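Long-range contacts in Phenylalanine/tyrosine ammonia-lyase (Rhodosporidium toruloides, PDB 1Y2M), which catalyses the non-oxidative deamination of L-phenylalanine to trans-cinnamate and of L-tyrosine to p-coumarate, working as a homotetramer: residues Gly451-Leu456 against Ile535-Ile540; Tyr465-Leu470 against His527-Leu532; Leu673-Arg678 against Gly692-Lys697. All coordinates share one frame; numbering follows the deposited sequence.

Contacts 1 and 2 pack the connection between helices 416-443 and 468-484, and the first turn of the latter, against helix 506-560, their centres about 11 Å apart. C455 O lies 2.8 Å from C467 N and L456 O 3.0 Å from H466 ND1, both probable hydrogen bonds. Contact 3, further along the chain, lies about 11 Å from contact 2 and about 17 Å from contact 1, centre to centre. It meets contact 2 where V695 CG2 comes 3.8 Å from Y529 CG. The cinnamate-binding K468 is in 465-470, its side chain about 9 Å from that of L456 and about 11 Å from that of R678. Contacts 2 and 3 also touch the second subunit.

Contact 1. Residues Gly451-Leu456 against Ile535-Ile540; sequences GLPSCL and IDLRAI
The guanidinium of R538 has L452 over one face: CG of the leucine stands 3.4 Å from NH2, above the plane and offset toward the rim of the group, with CD2 3.8 Å from CZ. The two side chains cross at about a right angle, and the backbone of G451 passes obliquely near NH1. The arginine gets there by bends at chi2 (70°) and chi3 (79°), which fold the chain back to the loop instead of letting it run out straight. Its N-H groups are used beyond the two segments: NE donates to A303 O, NH1 to R450 O and NH2 to N449 O, and NH1 also forms a salt bridge with E541. With an alanine here, the carbonyls of A303, R450 and N449 would probably lose their donor, E541 its charged mate, and L452 the flat group it packs on.

One helical position earlier, L537 supplies the aliphatic half. Its CD1 reaches P453 CG at 3.8 Å, L456 CB at 3.9 Å and L456 O at 3.5 Å, while its CB backs onto the proline CD. L456 O also accepts from Q533 NE2. In the mainly helical fold of this PAL/histidase-family enzyme, the contact packs the irregular link between helices 416-443 and 468-484 onto the long helix 506-560.

Contact 2. Residues Tyr465-Leu470 against His527-Leu532; sequences YHCKGL and HLYCVL
H466 and Y529 approach from opposite directions and meet edge on, nearly perpendicular, without stacking: their ring planes stand at 86° and their centroids are 5.6 Å apart. The join is a hydrogen bond of 2.7 Å between H466 NE2 and Y529 OH, nearly straight at 167°, in which the hydroxyl lies in the imidazole plane. With CG anti to the backbone N (chi1 175°), Y529 carries its hydroxyl across to the histidine. The bond from ND1 to L456 O holds the other side of the imidazole, and the two together should fix its rotation.

C467 SG stands 3.6 Å above the centre of the H466 ring and at the edge of the Y529 ring, 5.3 Å from its centroid, a cysteine sulfur-aromatic contact. The same sulfur lies 3.7 Å from C530 SG, too far for a disulfide. L470 crosses Y529 at about a right angle, its CD1 3.4 Å from Y529 CD2, and also leans on C530 SG.

C467 is the N-cap residue of helix 468-484, so this buried cluster seats the start of that helix on helix 506-560. K468, the next residue, takes no part in the packing; it binds cinnamate and forms a salt bridge with E496 of the second subunit, itself a cinnamate-binding residue.

Contact 3. Residues Leu673-Arg678 against Gly692-Lys697; sequences LGVKAR and GSNVSK
V675 turns CG1 anti to its backbone N (chi1 176°), which sets both methyls on N694, with CG2 reaching on to K697: CG1 lies 3.9 Å from N694 CB, and CG2 lies 3.6 Å from N694 O and 4.1 Å from K697 CB. The valine lies alongside N694 and K697, pointing the other way. K697, with CG beside the backbone N (chi1 -73°), sends its aliphatic chain along the loop, where CD passes 3.8 Å from L673 O; beyond CD the lysine turns off from the loop. L673 in turn brings CD1 to 4.0 Å from K697 O.

R678, extended from CG to NE, comes near N694 at about a right angle, but its polar end is held elsewhere. NE forms a salt bridge with E136 of the second subunit, NH2 one with D681, and NH1 donates to V689 O. S696 OG accepts from the backbone N of L143 of the second subunit.

With no hydrogen bond or salt bridge between its two segments, the contact rests on van der Waals packing of aliphatic groups against side chain and backbone, while the polar grip of R678 is directed outside them, partly across the subunit interface.

Contact 1. Residues Gly451-Leu456 against Ile535-Ile540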
ATOM      1  N   GLY B 451       9.287 -33.416  16.503  1.00 11.21           N
ATOM      2  CA  GLY B 451       8.559 -34.543  17.046  1.00 11.20           C
ATOM      3  C   GLY B 451       7.327 -34.265  17.895  1.00 11.92           C
ATOM      4  O   GLY B 451       6.779 -35.195  18.496  1.00 13.50           O
ATOM      5  N   LEU B 452       6.872 -33.015  17.912  1.00 11.59           N
ATOM      6  CA  LEU B 452       5.625 -32.729  18.617  1.00 10.38           C
ATOM      7  C   LEU B 452       4.510 -33.414  17.830  1.00 11.03           C
ATOM      8  O   LEU B 452       4.579 -33.516  16.613  1.00 11.40           O
ATOM      9  CB  LEU B 452       5.348 -31.216  18.696  1.00 12.77           C
ATOM     10  CG  LEU B 452       6.198 -30.424  19.693  1.00 13.66           C
ATOM     11  CD1 LEU B 452       6.184 -28.946  19.470  1.00 14.61           C
ATOM     12  CD2 LEU B 452       5.702 -30.785  21.125  1.00 15.89           C
ATOM     13  N   PRO B 453       3.450 -33.841  18.515  1.00 11.35           N
ATOM     14  CA  PRO B 453       2.339 -34.496  17.829  1.00 11.60           C
ATOM     15  C   PRO B 453       1.745 -33.628  16.739  1.00 11.56           C
ATOM     16  O   PRO B 453       1.653 -32.425  16.920  1.00 10.02           O
ATOM     17  CB  PRO B 453       1.320 -34.706  18.957  1.00 13.59           C
ATOM     18  CG  PRO B 453       2.142 -34.813  20.163  1.00 13.44           C
ATOM     19  CD  PRO B 453       3.234 -33.792  19.971  1.00 14.28           C
ATOM     20  N   SER B 454       1.368 -34.246  15.628  1.00 11.03           N
ATOM     21  CA  SER B 454       0.647 -33.547  14.546  1.00 10.56           C
ATOM     22  C   SER B 454      -0.507 -32.704  15.098  1.00 10.24           C
ATOM     23  O   SER B 454      -1.302 -33.176  15.934  1.00 10.84           O
ATOM     24  CB  SER B 454       0.067 -34.525  13.530  1.00 17.27           C
ATOM     25  OG  SER B 454      -0.638 -35.510  14.241  1.00 28.53           O
ATOM     26  N   CYS B 455      -0.547 -31.449  14.694  1.00 12.37           N
ATOM     27  CA  CYS B 455      -1.597 -30.498  15.075  1.00 11.56           C
ATOM     28  C   CYS B 455      -1.694 -30.264  16.582  1.00  8.23           C
ATOM     29  O   CYS B 455      -2.627 -29.640  17.046  1.00 11.76           O
ATOM     30  CB  CYS B 455      -2.957 -30.917  14.557  1.00 13.30           C
ATOM     31  SG  CYS B 455      -2.967 -31.032  12.733  1.00 18.67           S
ATOM     32  N   LEU B 456      -0.662 -30.676  17.325  1.00  8.50           N
ATOM     33  CA  LEU B 456      -0.689 -30.683  18.781  1.00  9.42           C
ATOM     34  C   LEU B 456      -1.881 -31.474  19.327  1.00 10.86           C
ATOM     35  O   LEU B 456      -2.454 -31.196  20.403  1.00 11.13           O
ATOM     36  CB  LEU B 456      -0.562 -29.269  19.368  1.00  8.73           C
ATOM     37  CG  LEU B 456       0.588 -28.406  18.866  1.00 11.93           C
ATOM     38  CD1 LEU B 456       0.627 -27.085  19.626  1.00 11.23           C
ATOM     39  CD2 LEU B 456       1.926 -29.068  18.984  1.00 13.15           C
ATOM     40  N   ILE B 535       3.860 -27.247  25.110  1.00  8.92           N
ATOM     41  CA  ILE B 535       4.656 -27.419  26.352  1.00 10.14           C
ATOM     42  C   ILE B 535       4.185 -28.660  27.143  1.00  8.22           C
ATOM     43  O   ILE B 535       4.955 -29.447  27.615  1.00  9.71           O
ATOM     44  CB  ILE B 535       4.594 -26.160  27.217  1.00  8.41           C
ATOM     45  CG1 ILE B 535       5.555 -25.130  26.616  1.00  7.73           C
ATOM     46  CG2 ILE B 535       4.940 -26.433  28.618  1.00 11.35           C
ATOM     47  CD1 ILE B 535       5.371 -23.706  27.093  1.00 12.16           C
ATOM     48  N   ASP B 536       2.871 -28.797  27.298  1.00  7.87           N
ATOM     49  CA  ASP B 536       2.333 -29.954  27.987  1.00  8.23           C
ATOM     50  C   ASP B 536       2.642 -31.258  27.231  1.00  8.37           C
ATOM     51  O   ASP B 536       2.943 -32.265  27.846  1.00 10.45           O
ATOM     52  CB  ASP B 536       0.840 -29.722  28.143  1.00  8.39           C
ATOM     53  CG  ASP B 536       0.517 -28.809  29.287  1.00 12.35           C
ATOM     54  OD1 ASP B 536       1.317 -28.712  30.271  1.00 11.44           O
ATOM     55  OD2 ASP B 536      -0.598 -28.202  29.273  1.00 11.13           O
ATOM     56  N   LEU B 537       2.551 -31.248  25.907  1.00  6.68           N
ATOM     57  CA  LEU B 537       2.863 -32.457  25.116  1.00  8.38           C
ATOM     58  C   LEU B 537       4.350 -32.805  25.189  1.00  9.83           C
ATOM     59  O   LEU B 537       4.763 -34.001  25.239  1.00  8.80           O
ATOM     60  CB  LEU B 537       2.417 -32.295  23.669  1.00  8.59           C
ATOM     61  CG  LEU B 537       0.885 -32.221  23.474  1.00  8.00           C
ATOM     62  CD1 LEU B 537       0.540 -31.891  21.991  1.00 14.40           C
ATOM     63  CD2 LEU B 537       0.225 -33.500  23.921  1.00 10.42           C
ATOM     64  N   ARG B 538       5.177 -31.768  25.171  1.00  7.98           N
ATOM     65  CA  ARG B 538       6.597 -32.010  25.364  1.00 10.32           C
ATOM     66  C   ARG B 538       6.909 -32.595  26.737  1.00  9.97           C
ATOM     67  O   ARG B 538       7.767 -33.473  26.912  1.00  9.51           O
ATOM     68  CB  ARG B 538       7.398 -30.742  25.135  1.00  9.68           C
ATOM     69  CG  ARG B 538       8.899 -31.019  24.980  1.00  7.94           C
ATOM     70  CD  ARG B 538       9.247 -31.727  23.695  1.00  9.61           C
ATOM     71  NE  ARG B 538       9.283 -30.826  22.537  1.00  8.69           N
ATOM     72  CZ  ARG B 538       9.481 -31.214  21.277  1.00  7.84           C
ATOM     73  NH1 ARG B 538       9.568 -32.521  21.009  1.00 12.30           N
ATOM     74  NH2 ARG B 538       9.586 -30.330  20.329  1.00 10.55           N
ATOM     75  N   ALA B 539       6.208 -32.100  27.747  1.00  7.35           N
ATOM     76  CA  ALA B 539       6.417 -32.617  29.111  1.00  7.95           C
ATOM     77  C   ALA B 539       6.025 -34.093  29.200  1.00  7.83           C
ATOM     78  O   ALA B 539       6.745 -34.859  29.885  1.00  8.02           O
ATOM     79  CB  ALA B 539       5.650 -31.792  30.092  1.00  9.34           C
ATOM     80  N   ILE B 540       4.914 -34.478  28.542  1.00  8.85           N
ATOM     81  CA  ILE B 540       4.516 -35.898  28.421  1.00 10.50           C
ATOM     82  C   ILE B 540       5.623 -36.737  27.757  1.00  9.10           C
ATOM     83  O   ILE B 540       5.982 -37.823  28.236  1.00 10.74           O
ATOM     84  CB  ILE B 540       3.175 -36.038  27.637  1.00 11.56           C
ATOM     85  CG1 ILE B 540       2.051 -35.554  28.515  1.00 14.67           C
ATOM     86  CG2 ILE B 540       2.923 -37.456  27.210  1.00 13.64           C
ATOM     87  CD1 ILE B 540       0.719 -35.292  27.742  1.00 15.48           C
TER

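Contact 2. Residues Tyr465-Leu470 against His527-Leu532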
ATOM      1  N   TYR B 465      -7.391 -33.068  14.955  1.00  9.50           N
ATOM      2  CA  TYR B 465      -6.638 -32.054  14.213  1.00 12.38           C
ATOM      3  C   TYR B 465      -6.476 -30.762  15.038  1.00 11.74           C
ATOM      4  O   TYR B 465      -6.356 -29.664  14.489  1.00 10.68           O
ATOM      5  CB  TYR B 465      -7.355 -31.736  12.900  1.00 12.94           C
ATOM      6  CG  TYR B 465      -7.910 -32.959  12.238  1.00 18.17           C
ATOM      7  CD1 TYR B 465      -7.085 -33.993  11.893  1.00 17.55           C
ATOM      8  CD2 TYR B 465      -9.287 -33.094  12.035  1.00 25.74           C
ATOM      9  CE1 TYR B 465      -7.641 -35.215  11.327  1.00 19.32           C
ATOM     10  CE2 TYR B 465      -9.838 -34.240  11.496  1.00 28.38           C
ATOM     11  CZ  TYR B 465      -9.022 -35.299  11.141  1.00 28.89           C
ATOM     12  OH  TYR B 465      -9.615 -36.419  10.591  1.00 27.80           O
ATOM     13  N   HIS B 466      -6.437 -30.922  16.351  1.00 10.44           N
ATOM     14  CA  HIS B 466      -6.488 -29.873  17.333  1.00  9.09           C
ATOM     15  C   HIS B 466      -6.224 -28.471  16.855  1.00  9.76           C
ATOM     16  O   HIS B 466      -7.181 -27.724  16.654  1.00  8.71           O
ATOM     17  CB  HIS B 466      -5.569 -30.238  18.499  1.00  7.06           C
ATOM     18  CG  HIS B 466      -5.660 -29.298  19.685  1.00 10.33           C
ATOM     19  ND1 HIS B 466      -4.776 -29.372  20.738  1.00 10.77           N
ATOM     20  CD2 HIS B 466      -6.453 -28.222  19.934  1.00 10.52           C
ATOM     21  CE1 HIS B 466      -5.040 -28.409  21.604  1.00 12.87           C
ATOM     22  NE2 HIS B 466      -6.061 -27.704  21.153  1.00 10.60           N
ATOM     23  N   CYS B 467      -4.940 -28.101  16.641  1.00 10.23           N
ATOM     24  CA  CYS B 467      -4.563 -26.685  16.367  1.00  9.31           C
ATOM     25  C   CYS B 467      -4.496 -26.295  14.857  1.00  9.00           C
ATOM     26  O   CYS B 467      -3.987 -25.238  14.515  1.00 11.70           O
ATOM     27  CB  CYS B 467      -3.273 -26.337  17.063  1.00 10.18           C
ATOM     28  SG  CYS B 467      -3.419 -26.282  18.864  1.00 11.90           S
ATOM     29  N   LYS B 468      -4.969 -27.171  13.969  1.00  8.92           N
ATOM     30  CA  LYS B 468      -4.939 -26.908  12.507  1.00  9.00           C
ATOM     31  C   LYS B 468      -5.730 -25.634  12.142  1.00  9.61           C
ATOM     32  O   LYS B 468      -5.306 -24.816  11.301  1.00 11.58           O
ATOM     33  CB  LYS B 468      -5.475 -28.110  11.732  1.00  9.39           C
ATOM     34  CG  LYS B 468      -5.442 -27.931  10.247  1.00 11.70           C
ATOM     35  CD  LYS B 468      -6.071 -29.083   9.522  1.00 15.54           C
ATOM     36  CE  LYS B 468      -5.241 -30.339   9.574  1.00 23.83           C
ATOM     37  NZ  LYS B 468      -4.044 -30.244   8.724  1.00 32.88           N
ATOM     38  N   GLY B 469      -6.901 -25.461  12.767  1.00 11.51           N
ATOM     39  CA  GLY B 469      -7.696 -24.300  12.502  1.00  7.89           C
ATOM     40  C   GLY B 469      -6.987 -23.063  12.961  1.00  8.77           C
ATOM     41  O   GLY B 469      -7.043 -22.004  12.339  1.00 11.51           O
ATOM     42  N   LEU B 470      -6.321 -23.164  14.092  1.00 11.66           N
ATOM     43  CA  LEU B 470      -5.547 -22.035  14.624  1.00 10.17           C
ATOM     44  C   LEU B 470      -4.333 -21.667  13.752  1.00 10.35           C
ATOM     45  O   LEU B 470      -3.983 -20.515  13.614  1.00 10.20           O
ATOM     46  CB  LEU B 470      -5.181 -22.238  16.086  1.00  9.07           C
ATOM     47  CG  LEU B 470      -6.299 -22.209  17.109  1.00 10.16           C
ATOM     48  CD1 LEU B 470      -5.741 -22.542  18.521  1.00 14.88           C
ATOM     49  CD2 LEU B 470      -7.015 -20.873  17.114  1.00 10.84           C
ATOM     50  N   HIS B 527      -1.243 -17.919  19.542  1.00  9.78           N
ATOM     51  CA  HIS B 527       0.084 -18.478  19.751  1.00  8.71           C
ATOM     52  C   HIS B 527       0.218 -18.953  21.200  1.00  7.89           C
ATOM     53  O   HIS B 527       0.780 -20.028  21.477  1.00 10.35           O
ATOM     54  CB  HIS B 527       1.112 -17.408  19.359  1.00  9.83           C
ATOM     55  CG  HIS B 527       2.553 -17.875  19.338  1.00  6.67           C
ATOM     56  ND1 HIS B 527       3.595 -17.049  18.966  1.00 10.76           N
ATOM     57  CD2 HIS B 527       3.112 -19.072  19.653  1.00  9.44           C
ATOM     58  CE1 HIS B 527       4.729 -17.731  19.046  1.00 11.46           C
ATOM     59  NE2 HIS B 527       4.469 -18.951  19.479  1.00  9.50           N
ATOM     60  N   LEU B 528      -0.164 -18.124  22.154  1.00  8.10           N
ATOM     61  CA  LEU B 528      -0.078 -18.528  23.560  1.00  6.83           C
ATOM     62  C   LEU B 528      -0.900 -19.781  23.844  1.00  9.05           C
ATOM     63  O   LEU B 528      -0.409 -20.709  24.500  1.00  8.56           O
ATOM     64  CB  LEU B 528      -0.545 -17.380  24.460  1.00  7.94           C
ATOM     65  CG  LEU B 528      -0.441 -17.536  25.977  1.00  7.56           C
ATOM     66  CD1 LEU B 528       0.933 -18.060  26.402  1.00  8.43           C
ATOM     67  CD2 LEU B 528      -0.718 -16.173  26.655  1.00  9.46           C
ATOM     68  N   TYR B 529      -2.112 -19.843  23.300  1.00  7.63           N
ATOM     69  CA  TYR B 529      -2.925 -21.065  23.439  1.00  8.14           C
ATOM     70  C   TYR B 529      -2.120 -22.272  22.967  1.00  8.53           C
ATOM     71  O   TYR B 529      -2.034 -23.296  23.661  1.00  9.19           O
ATOM     72  CB  TYR B 529      -4.230 -20.933  22.663  1.00 10.08           C
ATOM     73  CG  TYR B 529      -5.028 -22.210  22.673  1.00  8.86           C
ATOM     74  CD1 TYR B 529      -5.987 -22.460  23.655  1.00  9.62           C
ATOM     75  CD2 TYR B 529      -4.815 -23.164  21.714  1.00  9.01           C
ATOM     76  CE1 TYR B 529      -6.684 -23.640  23.667  1.00  8.77           C
ATOM     77  CE2 TYR B 529      -5.511 -24.372  21.745  1.00  8.28           C
ATOM     78  CZ  TYR B 529      -6.434 -24.602  22.705  1.00  9.09           C
ATOM     79  OH  TYR B 529      -7.128 -25.814  22.697  1.00 11.68           O
ATOM     80  N   CYS B 530      -1.544 -22.148  21.769  1.00  8.27           N
ATOM     81  CA  CYS B 530      -0.842 -23.296  21.141  1.00  7.43           C
ATOM     82  C   CYS B 530       0.444 -23.696  21.869  1.00  7.91           C
ATOM     83  O   CYS B 530       0.701 -24.894  22.104  1.00  8.72           O
ATOM     84  CB  CYS B 530      -0.570 -23.068  19.702  1.00  8.84           C
ATOM     85  SG  CYS B 530      -2.005 -22.895  18.641  1.00 10.86           S
ATOM     86  N   VAL B 531       1.255 -22.699  22.225  1.00  8.30           N
ATOM     87  CA  VAL B 531       2.544 -23.005  22.852  1.00  8.72           C
ATOM     88  C   VAL B 531       2.334 -23.736  24.162  1.00  8.44           C
ATOM     89  O   VAL B 531       3.127 -24.570  24.560  1.00  8.44           O
ATOM     90  CB  VAL B 531       3.466 -21.735  22.972  1.00  8.19           C
ATOM     91  CG1 VAL B 531       3.049 -20.876  24.179  1.00 10.60           C
ATOM     92  CG2 VAL B 531       4.940 -22.131  23.074  1.00 10.04           C
ATOM     93  N   LEU B 532       1.269 -23.407  24.892  1.00  7.59           N
ATOM     94  CA  LEU B 532       1.033 -24.075  26.179  1.00  7.96           C
ATOM     95  C   LEU B 532       0.657 -25.547  25.953  1.00  6.90           C
ATOM     96  O   LEU B 532       1.124 -26.415  26.689  1.00 10.60           O
ATOM     97  CB  LEU B 532      -0.085 -23.375  26.957  1.00  8.02           C
ATOM     98  CG  LEU B 532       0.241 -21.937  27.291  1.00  8.13           C
ATOM     99  CD1 LEU B 532      -0.981 -21.263  27.832  1.00 16.01           C
ATOM    100  CD2 LEU B 532       1.462 -21.799  28.248  1.00 13.67           C
TER

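Contact 3. Residues Leu673-Arg678 against Gly692-Lys697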
ATOM      1  N   LEU B 673      -6.801 -18.026  34.198  1.00 10.06           N
ATOM      2  CA  LEU B 673      -7.735 -17.922  33.082  1.00 11.25           C
ATOM      3  C   LEU B 673      -8.537 -19.199  32.861  1.00 11.00           C
ATOM      4  O   LEU B 673      -9.538 -19.183  32.135  1.00 13.97           O
ATOM      5  CB  LEU B 673      -7.021 -17.543  31.789  1.00 11.65           C
ATOM      6  CG  LEU B 673      -6.242 -16.240  31.779  1.00 10.88           C
ATOM      7  CD1 LEU B 673      -5.822 -15.892  30.349  1.00 11.13           C
ATOM      8  CD2 LEU B 673      -7.010 -15.118  32.469  1.00 11.62           C
ATOM      9  N   GLY B 674      -8.116 -20.303  33.460  1.00 10.12           N
ATOM     10  CA  GLY B 674      -8.850 -21.549  33.350  1.00  9.97           C
ATOM     11  C   GLY B 674      -8.748 -22.270  32.023  1.00 12.68           C
ATOM     12  O   GLY B 674      -9.571 -23.153  31.759  1.00 12.61           O
ATOM     13  N   VAL B 675      -7.755 -21.918  31.202  1.00  9.95           N
ATOM     14  CA  VAL B 675      -7.578 -22.466  29.859  1.00  9.33           C
ATOM     15  C   VAL B 675      -6.673 -23.688  29.955  1.00 11.36           C
ATOM     16  O   VAL B 675      -5.478 -23.530  30.189  1.00  9.59           O
ATOM     17  CB  VAL B 675      -6.954 -21.438  28.887  1.00 11.15           C
ATOM     18  CG1 VAL B 675      -6.707 -22.073  27.580  1.00  8.76           C
ATOM     19  CG2 VAL B 675      -7.892 -20.224  28.718  1.00 13.14           C
ATOM     20  N   LYS B 676      -7.256 -24.874  29.754  1.00 11.22           N
ATOM     21  CA  LYS B 676      -6.627 -26.160  30.015  1.00  8.34           C
ATOM     22  C   LYS B 676      -6.074 -26.722  28.692  1.00  8.91           C
ATOM     23  O   LYS B 676      -6.533 -26.404  27.580  1.00  9.67           O
ATOM     24  CB  LYS B 676      -7.614 -27.152  30.631  1.00 11.15           C
ATOM     25  CG  LYS B 676      -8.238 -26.703  31.971  1.00 11.22           C
ATOM     26  CD  LYS B 676      -7.177 -26.169  33.009  1.00  9.44           C
ATOM     27  CE  LYS B 676      -7.649 -25.824  34.441  1.00 17.94           C
ATOM     28  NZ  LYS B 676      -8.540 -24.699  34.429  1.00 36.39           N
ATOM     29  N   ALA B 677      -5.119 -27.623  28.820  1.00  8.67           N
ATOM     30  CA  ALA B 677      -4.775 -28.502  27.700  1.00 10.28           C
ATOM     31  C   ALA B 677      -6.051 -29.212  27.208  1.00 11.16           C
ATOM     32  O   ALA B 677      -6.982 -29.438  27.985  1.00 10.11           O
ATOM     33  CB  ALA B 677      -3.771 -29.506  28.130  1.00  9.87           C
ATOM     34  N   ARG B 678      -6.063 -29.584  25.934  1.00  9.85           N
ATOM     35  CA  ARG B 678      -7.224 -30.180  25.295  1.00  8.42           C
ATOM     36  C   ARG B 678      -6.919 -31.584  24.838  1.00  9.68           C
ATOM     37  O   ARG B 678      -5.986 -31.820  24.032  1.00  8.93           O
ATOM     38  CB  ARG B 678      -7.657 -29.375  24.078  1.00  6.64           C
ATOM     39  CG  ARG B 678      -9.022 -29.806  23.545  1.00  7.66           C
ATOM     40  CD  ARG B 678      -9.377 -29.112  22.239  1.00  9.78           C
ATOM     41  NE  ARG B 678     -10.810 -29.328  21.936  1.00  8.41           N
ATOM     42  CZ  ARG B 678     -11.805 -28.583  22.412  1.00 10.58           C
ATOM     43  NH1 ARG B 678     -11.588 -27.496  23.129  1.00  9.80           N
ATOM     44  NH2 ARG B 678     -13.044 -28.923  22.125  1.00  9.48           N
ATOM     45  N   GLY B 692     -12.010 -21.999  20.285  1.00  8.08           N
ATOM     46  CA  GLY B 692     -12.223 -20.546  20.173  1.00  8.69           C
ATOM     47  C   GLY B 692     -12.633 -19.887  21.471  1.00 10.26           C
ATOM     48  O   GLY B 692     -12.157 -18.799  21.794  1.00 11.11           O
ATOM     49  N   SER B 693     -13.511 -20.564  22.222  1.00  7.53           N
ATOM     50  CA  SER B 693     -13.964 -20.063  23.521  1.00 10.12           C
ATOM     51  C   SER B 693     -12.790 -19.900  24.459  1.00 10.44           C
ATOM     52  O   SER B 693     -12.714 -18.939  25.202  1.00 11.08           O
ATOM     53  CB  SER B 693     -15.017 -20.969  24.134  1.00 10.92           C
ATOM     54  OG  SER B 693     -16.259 -20.865  23.431  1.00 13.27           O
ATOM     55  N   ASN B 694     -11.836 -20.832  24.381  1.00 10.05           N
ATOM     56  CA  ASN B 694     -10.622 -20.763  25.226  1.00 10.98           C
ATOM     57  C   ASN B 694      -9.643 -19.677  24.757  1.00  9.37           C
ATOM     58  O   ASN B 694      -9.123 -18.892  25.579  1.00 10.67           O
ATOM     59  CB  ASN B 694      -9.974 -22.157  25.362  1.00 11.96           C
ATOM     60  CG  ASN B 694     -10.882 -23.117  26.118  1.00 12.11           C
ATOM     61  OD1 ASN B 694     -11.224 -24.217  25.667  1.00 14.69           O
ATOM     62  ND2 ASN B 694     -11.324 -22.683  27.273  1.00 15.38           N
ATOM     63  N   VAL B 695      -9.349 -19.631  23.463  1.00 10.08           N
ATOM     64  CA  VAL B 695      -8.517 -18.556  22.928  1.00  8.22           C
ATOM     65  C   VAL B 695      -9.124 -17.179  23.299  1.00  8.60           C
ATOM     66  O   VAL B 695      -8.410 -16.214  23.687  1.00  9.39           O
ATOM     67  CB  VAL B 695      -8.305 -18.687  21.398  1.00  9.12           C
ATOM     68  CG1 VAL B 695      -7.505 -17.504  20.859  1.00  8.05           C
ATOM     69  CG2 VAL B 695      -7.621 -20.002  21.082  1.00  8.43           C
ATOM     70  N   SER B 696     -10.447 -17.073  23.205  1.00  8.13           N
ATOM     71  CA  SER B 696     -11.135 -15.838  23.580  1.00  9.35           C
ATOM     72  C   SER B 696     -10.796 -15.354  24.981  1.00  8.98           C
ATOM     73  O   SER B 696     -10.657 -14.142  25.203  1.00 11.20           O
ATOM     74  CB  SER B 696     -12.625 -15.975  23.366  1.00 13.10           C
ATOM     75  OG  SER B 696     -12.896 -16.238  21.981  1.00 10.69           O
ATOM     76  N   LYS B 697     -10.718 -16.264  25.933  1.00  8.99           N
ATOM     77  CA  LYS B 697     -10.366 -15.901  27.294  1.00  9.70           C
ATOM     78  C   LYS B 697      -8.967 -15.318  27.378  1.00 10.63           C
ATOM     79  O   LYS B 697      -8.746 -14.377  28.152  1.00  9.24           O
ATOM     80  CB  LYS B 697     -10.485 -17.121  28.202  1.00 11.49           C
ATOM     81  CG  LYS B 697     -11.917 -17.483  28.448  1.00 16.26           C
ATOM     82  CD  LYS B 697     -12.100 -18.661  29.361  1.00 20.89           C
ATOM     83  CE  LYS B 697     -13.611 -18.808  29.709  1.00 34.14           C
ATOM     84  NZ  LYS B 697     -14.257 -17.501  30.046  1.00 40.68           N
TER